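PDB 5A04: aldose-aldose oxidoreductase from Caulobacter crescentus, which probably couples the oxidation of one aldose to the reduction of another, with NADP(H) as the hydride carrier. Local coordinates for residues R322-E325 and A326-A330; L191-A194 and R195-T198; R213-P216 and R217-E220. One frame throughout, in Å; residues are numbered along the deposited sequence.

Contact 1 of 3, residues R322-E325 and A326-A330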
loop_
_atom_site.group_PDB
_atom_site.type_symbol
_atom_site.label_atom_id
_atom_site.label_comp_id
_atom_site.label_asym_id
_atom_site.label_seq_id
_atom_site.Cartn_x
_atom_site.Cartn_y
_atom_site.Cartn_z
ATOM N N ARG A 322 -19.826 6.179 -7.280
ATOM C CA ARG A 322 -20.064 4.891 -7.943
ATOM C C ARG A 322 -19.088 3.828 -7.434
ATOM O O ARG A 322 -19.483 2.692 -7.139
ATOM C CB ARG A 322 -19.925 5.016 -9.465
ATOM C CG ARG A 322 -21.073 5.705 -10.183
ATOM C CD ARG A 322 -20.788 5.793 -11.689
ATOM N NE ARG A 322 -21.925 6.326 -12.436
ATOM C CZ ARG A 322 -21.818 7.040 -13.556
ATOM N NH1 ARG A 322 -20.618 7.319 -14.063
ATOM N NH2 ARG A 322 -22.910 7.485 -14.164
ATOM N N VAL A 323 -17.815 4.196 -7.331
ATOM C CA VAL A 323 -16.809 3.251 -6.864
ATOM C C VAL A 323 -16.962 3.012 -5.368
ATOM O O VAL A 323 -16.803 1.888 -4.899
ATOM C CB VAL A 323 -15.379 3.736 -7.176
ATOM C CG1 VAL A 323 -14.379 2.656 -6.792
ATOM C CG2 VAL A 323 -15.260 4.058 -8.664
ATOM N N ILE A 324 -17.291 4.064 -4.619
ATOM C CA ILE A 324 -17.499 3.927 -3.180
ATOM C C ILE A 324 -18.611 2.916 -2.878
ATOM O O ILE A 324 -18.451 2.052 -2.007
ATOM C CB ILE A 324 -17.810 5.301 -2.534
ATOM C CG1 ILE A 324 -16.500 6.101 -2.425
ATOM C CG2 ILE A 324 -18.442 5.132 -1.163
ATOM C CD1 ILE A 324 -16.693 7.585 -2.117
ATOM N N GLU A 325 -19.716 3.001 -3.616
ATOM C CA GLU A 325 -20.782 2.002 -3.458
ATOM C C GLU A 325 -20.245 0.598 -3.726
ATOM O O GLU A 325 -20.569 -0.345 -2.987
ATOM C CB GLU A 325 -21.963 2.320 -4.379
ATOM C CG GLU A 325 -22.773 3.520 -3.878
ATOM C CD GLU A 325 -24.181 3.614 -4.452
ATOM O OE1 GLU A 325 -24.562 2.744 -5.283
ATOM O OE2 GLU A 325 -24.897 4.573 -4.061
ATOM N N ALA A 326 -19.404 0.455 -4.748
ATOM C CA ALA A 326 -18.847 -0.864 -5.080
ATOM C C ALA A 326 -17.870 -1.361 -4.016
ATOM O O ALA A 326 -17.808 -2.564 -3.745
ATOM C CB ALA A 326 -18.174 -0.839 -6.445
ATOM N N ILE A 327 -17.083 -0.449 -3.440
ATOM C CA ILE A 327 -16.162 -0.805 -2.353
ATOM C C ILE A 327 -16.949 -1.330 -1.146
ATOM O O ILE A 327 -16.619 -2.375 -0.584
ATOM C CB ILE A 327 -15.277 0.398 -1.932
ATOM C CG1 ILE A 327 -14.335 0.774 -3.081
ATOM C CG2 ILE A 327 -14.488 0.077 -0.635
ATOM C CD1 ILE A 327 -13.777 2.217 -2.977
ATOM N N TYR A 328 -17.999 -0.618 -0.754
ATOM C CA TYR A 328 -18.794 -1.063 0.375
ATOM C C TYR A 328 -19.423 -2.433 0.070
ATOM O O TYR A 328 -19.463 -3.314 0.934
ATOM C CB TYR A 328 -19.864 -0.024 0.706
ATOM C CG TYR A 328 -19.374 1.170 1.506
ATOM C CD1 TYR A 328 -18.546 1.008 2.611
ATOM C CD2 TYR A 328 -19.795 2.452 1.185
ATOM C CE1 TYR A 328 -18.123 2.111 3.363
ATOM C CE2 TYR A 328 -19.382 3.549 1.913
ATOM C CZ TYR A 328 -18.555 3.376 3.007
ATOM O OH TYR A 328 -18.172 4.479 3.737
ATOM N N ARG A 329 -19.868 -2.621 -1.166
ATOM C CA ARG A 329 -20.499 -3.886 -1.543
ATOM C C ARG A 329 -19.480 -5.022 -1.558
ATOM O O ARG A 329 -19.771 -6.130 -1.099
ATOM C CB ARG A 329 -21.179 -3.777 -2.904
ATOM C CG ARG A 329 -21.839 -5.077 -3.365
ATOM C CD ARG A 329 -22.724 -4.828 -4.581
ATOM N NE ARG A 329 -23.667 -3.734 -4.325
ATOM C CZ ARG A 329 -24.893 -3.881 -3.816
ATOM N NH1 ARG A 329 -25.351 -5.087 -3.509
ATOM N NH2 ARG A 329 -25.667 -2.817 -3.619
ATOM N N ALA A 330 -18.277 -4.737 -2.055
ATOM C CA ALA A 330 -17.233 -5.758 -2.128
ATOM C C ALA A 330 -16.847 -6.255 -0.749
ATOM O O ALA A 330 -16.601 -7.445 -0.571
ATOM C CB ALA A 330 -15.994 -5.219 -2.867
#
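I324 and Y328 lie one helical turn apart with their side chains side by side and pointing the same way. I324 CG2 rests against the CD2/CE2 side of the Y328 ring and comes within 3.6 Å of CE2. That methyl is the branch anti to the backbone N, which sets it beside its own carbonyl carbon, its bond from CB leaning toward the ring of the next turn. V323 and I327 meet at a slant instead, V323 CG1 standing 3.9 Å from I327 CD1, while I327 CG1 packs closely over V323 O. The i to i+4 backbone bonds continue beneath both pairs; that from I327 N to V323 O is 2.8 Å long. E325 and R329 occupy a third side, but their charges do not join: E325 OE1 and R329 NH2 are 5.9 Å apart. E325 OE2 instead accepts the amide of V110, the first residue of helix 110-123, and R329 is paired with E333. Y328 OH bonds to E222. Helix 314-333 is thus laid on the large mixed sheet, with I327 reaching V205 and A207 of strand 204-210 and I225 and F227 of strand 224-230, while V323 and Y328 also touch helix 182-198.

Contact 2 of 3, residues L191-A194 and R195-T198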
loop_
_atom_site.group_PDB
_atom_site.type_symbol
_atom_site.label_atom_id
_atom_site.label_comp_id
_atom_site.label_asym_id
_atom_site.label_seq_id
_atom_site.Cartn_x
_atom_site.Cartn_y
_atom_site.Cartn_z
ATOM N N LEU A 191 -9.031 6.958 -3.412
ATOM C CA LEU A 191 -9.787 6.626 -4.611
ATOM C C LEU A 191 -9.624 7.687 -5.694
ATOM O O LEU A 191 -9.347 7.371 -6.858
ATOM C CB LEU A 191 -11.265 6.465 -4.241
ATOM C CG LEU A 191 -12.264 6.456 -5.390
ATOM C CD1 LEU A 191 -11.969 5.275 -6.318
ATOM C CD2 LEU A 191 -13.676 6.379 -4.803
ATOM N N ASN A 192 -9.790 8.947 -5.307
ATOM C CA ASN A 192 -9.743 10.044 -6.263
ATOM C C ASN A 192 -8.343 10.104 -6.885
ATOM O O ASN A 192 -8.204 10.286 -8.096
ATOM C CB ASN A 192 -10.132 11.371 -5.581
ATOM C CG ASN A 192 -10.485 12.471 -6.575
ATOM O OD1 ASN A 192 -9.690 13.378 -6.822
ATOM N ND2 ASN A 192 -11.686 12.411 -7.129
ATOM N N ALA A 193 -7.309 9.913 -6.069
ATOM C CA ALA A 193 -5.934 9.897 -6.593
ATOM C C ALA A 193 -5.677 8.719 -7.534
ATOM O O ALA A 193 -5.030 8.876 -8.570
ATOM C CB ALA A 193 -4.909 9.877 -5.452
ATOM N N ALA A 194 -6.165 7.536 -7.184
ATOM C CA ALA A 194 -5.958 6.390 -8.073
ATOM C C ALA A 194 -6.548 6.698 -9.448
ATOM O O ALA A 194 -5.948 6.383 -10.478
ATOM C CB ALA A 194 -6.580 5.127 -7.490
ATOM N N ARG A 195 -7.705 7.357 -9.446
ATOM C CA ARG A 195 -8.364 7.747 -10.686
ATOM C C ARG A 195 -7.596 8.833 -11.443
ATOM O O ARG A 195 -7.415 8.704 -12.655
ATOM C CB ARG A 195 -9.802 8.212 -10.402
ATOM C CG ARG A 195 -10.753 7.038 -10.020
ATOM C CD ARG A 195 -12.176 7.514 -9.629
ATOM N NE ARG A 195 -12.717 8.297 -10.730
ATOM C CZ ARG A 195 -12.889 9.613 -10.706
ATOM N NH1 ARG A 195 -12.666 10.301 -9.593
ATOM N NH2 ARG A 195 -13.311 10.240 -11.805
ATOM N N TYR A 196 -7.136 9.893 -10.769
ATOM C CA TYR A 196 -6.480 10.945 -11.552
ATOM C C TYR A 196 -5.031 10.618 -11.895
ATOM O O TYR A 196 -4.499 11.151 -12.867
ATOM C CB TYR A 196 -6.584 12.350 -10.894
ATOM C CG TYR A 196 -6.002 12.629 -9.513
ATOM C CD1 TYR A 196 -4.628 12.628 -9.278
ATOM C CD2 TYR A 196 -6.842 13.023 -8.472
ATOM C CE1 TYR A 196 -4.111 12.946 -8.008
ATOM C CE2 TYR A 196 -6.343 13.331 -7.209
ATOM C CZ TYR A 196 -4.981 13.300 -6.986
ATOM O OH TYR A 196 -4.513 13.622 -5.729
ATOM N N LEU A 197 -4.405 9.709 -11.161
ATOM C CA LEU A 197 -3.046 9.295 -11.527
ATOM C C LEU A 197 -3.083 8.346 -12.733
ATOM O O LEU A 197 -2.263 8.462 -13.651
ATOM C CB LEU A 197 -2.337 8.643 -10.336
ATOM C CG LEU A 197 -2.047 9.607 -9.184
ATOM C CD1 LEU A 197 -1.626 8.832 -7.955
ATOM C CD2 LEU A 197 -0.959 10.648 -9.560
ATOM N N THR A 198 -4.035 7.413 -12.753
ATOM C CA THR A 198 -4.148 6.516 -13.906
ATOM C C THR A 198 -4.818 7.223 -15.070
ATOM O O THR A 198 -4.573 6.890 -16.236
ATOM C CB THR A 198 -4.971 5.239 -13.591
ATOM O OG1 THR A 198 -6.279 5.626 -13.162
ATOM C CG2 THR A 198 -4.306 4.413 -12.506
#
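L191 CD1 lies 4.0 Å from R195 CD, giving the aliphatic part of the arginine an apolar neighbour within helix 182-198. N192 faces two residues of the next turn. Its OD1 points at the edge of the Y196 ring, in the ring plane and 3.3 Å from CD2, with the amide turned 73° from the ring. Its ND2 lies at the edge of the R195 guanidinium, 3.4 Å from NH1; both donors are bound to the carboxylate of D320. A193 lies beneath the tyrosine: its CA sits 3.5 Å from the ring centroid in a CH-pi contact, almost on the ring normal. The ring reaches this place because Y196 CG stands between its own backbone N and carbonyl carbon (chi1 60°), which folds it back over the preceding turn. A194 O is gripped twice by T198, through OG1 at 2.8 Å and through N at 3.1 Å, and the same hydroxyl oxygen also bonds to E200 N just beyond the helix end. The R195 guanidinium also meets D316 and E201, and Y196 OH bonds to N139. The three carboxylates probably balance the charge of the buried arginine, and two, D316 and D320, tie this helix to helix 314-333.

Contact 3 of 3, residues R213-P216 and R217-E220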
loop_
_atom_site.group_PDB
_atom_site.type_symbol
_atom_site.label_atom_id
_atom_site.label_comp_id
_atom_site.label_asym_id
_atom_site.label_seq_id
_atom_site.Cartn_x
_atom_site.Cartn_y
_atom_site.Cartn_z
ATOM N N ARG A 213 -16.182 -2.685 16.920
ATOM C CA ARG A 213 -17.470 -2.116 17.283
ATOM C C ARG A 213 -17.587 -1.862 18.783
ATOM O O ARG A 213 -18.578 -1.291 19.237
ATOM C CB ARG A 213 -18.605 -3.027 16.800
ATOM C CG ARG A 213 -18.596 -3.257 15.298
ATOM C CD ARG A 213 -18.839 -1.954 14.562
ATOM N NE ARG A 213 -18.814 -2.110 13.106
ATOM C CZ ARG A 213 -19.019 -1.108 12.248
ATOM N NH1 ARG A 213 -19.267 0.114 12.691
ATOM N NH2 ARG A 213 -18.961 -1.324 10.942
ATOM N N SER A 214 -16.575 -2.267 19.547
ATOM C CA SER A 214 -16.535 -1.942 20.974
ATOM C C SER A 214 -15.907 -0.573 21.197
ATOM O O SER A 214 -15.965 -0.020 22.298
ATOM C CB SER A 214 -15.777 -3.015 21.767
ATOM O OG SER A 214 -14.376 -2.879 21.614
ATOM N N ASP A 215 -15.312 -0.020 20.145
ATOM C CA ASP A 215 -14.774 1.333 20.195
ATOM C C ASP A 215 -15.937 2.322 20.175
ATOM O O ASP A 215 -16.816 2.236 19.316
ATOM C CB ASP A 215 -13.820 1.563 19.014
ATOM C CG ASP A 215 -12.979 2.820 19.154
ATOM O OD1 ASP A 215 -13.526 3.905 19.445
ATOM O OD2 ASP A 215 -11.750 2.716 18.930
ATOM N N PRO A 216 -15.969 3.254 21.139
ATOM C CA PRO A 216 -17.073 4.216 21.211
ATOM C C PRO A 216 -17.200 5.093 19.962
ATOM O O PRO A 216 -18.242 5.702 19.746
ATOM C CB PRO A 216 -16.728 5.070 22.443
ATOM C CG PRO A 216 -15.358 4.682 22.849
ATOM C CD PRO A 216 -15.078 3.332 22.307
ATOM N N ARG A 217 -16.150 5.158 19.151
ATOM C CA ARG A 217 -16.199 5.960 17.930
ATOM C C ARG A 217 -16.984 5.275 16.810
ATOM O O ARG A 217 -17.474 5.937 15.894
ATOM C CB ARG A 217 -14.786 6.247 17.422
ATOM C CG ARG A 217 -13.970 7.168 18.295
ATOM C CD ARG A 217 -12.534 7.257 17.764
ATOM N NE ARG A 217 -11.804 6.007 17.958
ATOM C CZ ARG A 217 -10.595 5.742 17.459
ATOM N NH1 ARG A 217 -9.951 6.642 16.722
ATOM N NH2 ARG A 217 -10.021 4.564 17.703
ATOM N N PHE A 218 -17.070 3.949 16.865
ATOM C CA PHE A 218 -17.425 3.196 15.663
ATOM C C PHE A 218 -18.672 2.321 15.830
ATOM O O PHE A 218 -18.708 1.188 15.364
ATOM C CB PHE A 218 -16.230 2.335 15.227
ATOM C CG PHE A 218 -14.968 3.129 14.948
ATOM C CD1 PHE A 218 -14.981 4.203 14.073
ATOM C CD2 PHE A 218 -13.771 2.794 15.573
ATOM C CE1 PHE A 218 -13.817 4.936 13.818
ATOM C CE2 PHE A 218 -12.611 3.518 15.335
ATOM C CZ PHE A 218 -12.626 4.587 14.454
ATOM N N GLY A 219 -19.696 2.861 16.482
ATOM C CA GLY A 219 -20.957 2.157 16.608
ATOM C C GLY A 219 -21.752 2.195 15.313
ATOM O O GLY A 219 -22.595 1.326 15.070
ATOM N N GLU A 220 -21.498 3.199 14.474
ATOM C CA GLU A 220 -22.355 3.406 13.303
ATOM C C GLU A 220 -21.645 3.335 11.954
ATOM O O GLU A 220 -22.240 2.902 10.970
ATOM C CB GLU A 220 -23.075 4.754 13.404
ATOM C CG GLU A 220 -23.923 4.878 14.651
ATOM C CD GLU A 220 -24.954 5.975 14.555
ATOM O OE1 GLU A 220 -25.015 6.664 13.511
ATOM O OE2 GLU A 220 -25.706 6.140 15.531
HETATM O O HOH W 1 -20.316 0.653 9.385
HETATM O O HOH W 2 -20.287 5.217 17.938
#
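D215 and F218 close a type I beta turn, in which F218 N donates to D215 O over 3.0 Å. The D215 carboxylate braces the flank of the same turn. Its OD1 accepts R217 N at 2.9 Å, the bond that defines an Asx turn, and also takes R217 NE at 3.1 Å, the two donors coming from its anti and syn sides. OD2 completes the pairing with R217 NH2 at 2.8 Å, making a side-on salt bridge in which each oxygen meets its own nitrogen. The carboxylate and guanidinium planes are not coplanar but 38° apart. With its CG anti to the backbone N (chi1 -167°), D215 brings its carboxylate alongside R217. R217 bends back at chi3 (-70°) to meet it, while its NH1 bonds to I165 O. F218 fits against both residues: D215 CB touches ring atom CD2 at 3.7 Å, R217 CB lies over the ring centre, and F218 CE2 lies over the rim of the guanidinium face. At the far end of the turn, beyond F218, R213 NH1 donates to F218 O over 2.9 Å, approaching from above the carbonyl plane, and its NH2 pairs with E209. One water bridges P216 O and G219 N. With an alanine at D215, R217 N would lose its acceptor and the guanidinium both salt-bridge oxygens, which would probably leave the arginine more loosely held, by I165 O and F218 alone among the partners described. In this exposed loop, shape therefore rests mainly on polar bonds: one carboxylate takes three N-H groups from a single arginine residue, of which the two guanidinium bonds are probably strengthened by opposite charge and the third is a backbone N-H.

In the fold
Contacts 1 and 2 belong to the body of the C-terminal alpha/beta domain, whereas contact 3 lies at its surface, in the loop between strands 204-210 and 224-230. The two helical contacts touch directly, V323 CG1 reaching L191 CD1 at 3.6 Å, and both helices also pack on strand 224-230. Contact 1, partly buried, is chiefly apolar across its own residues, while its charged groups find partners elsewhere; contact 2, the most buried, combines a ring-face contact with an arginine whose carboxylate partners include two on the helix of contact 1. Contact 3 touches neither: its nearest atoms are about 8 Å from those of contact 1, and its chemistry is that of a turn held by salt bridges, hydrogen bonds and water.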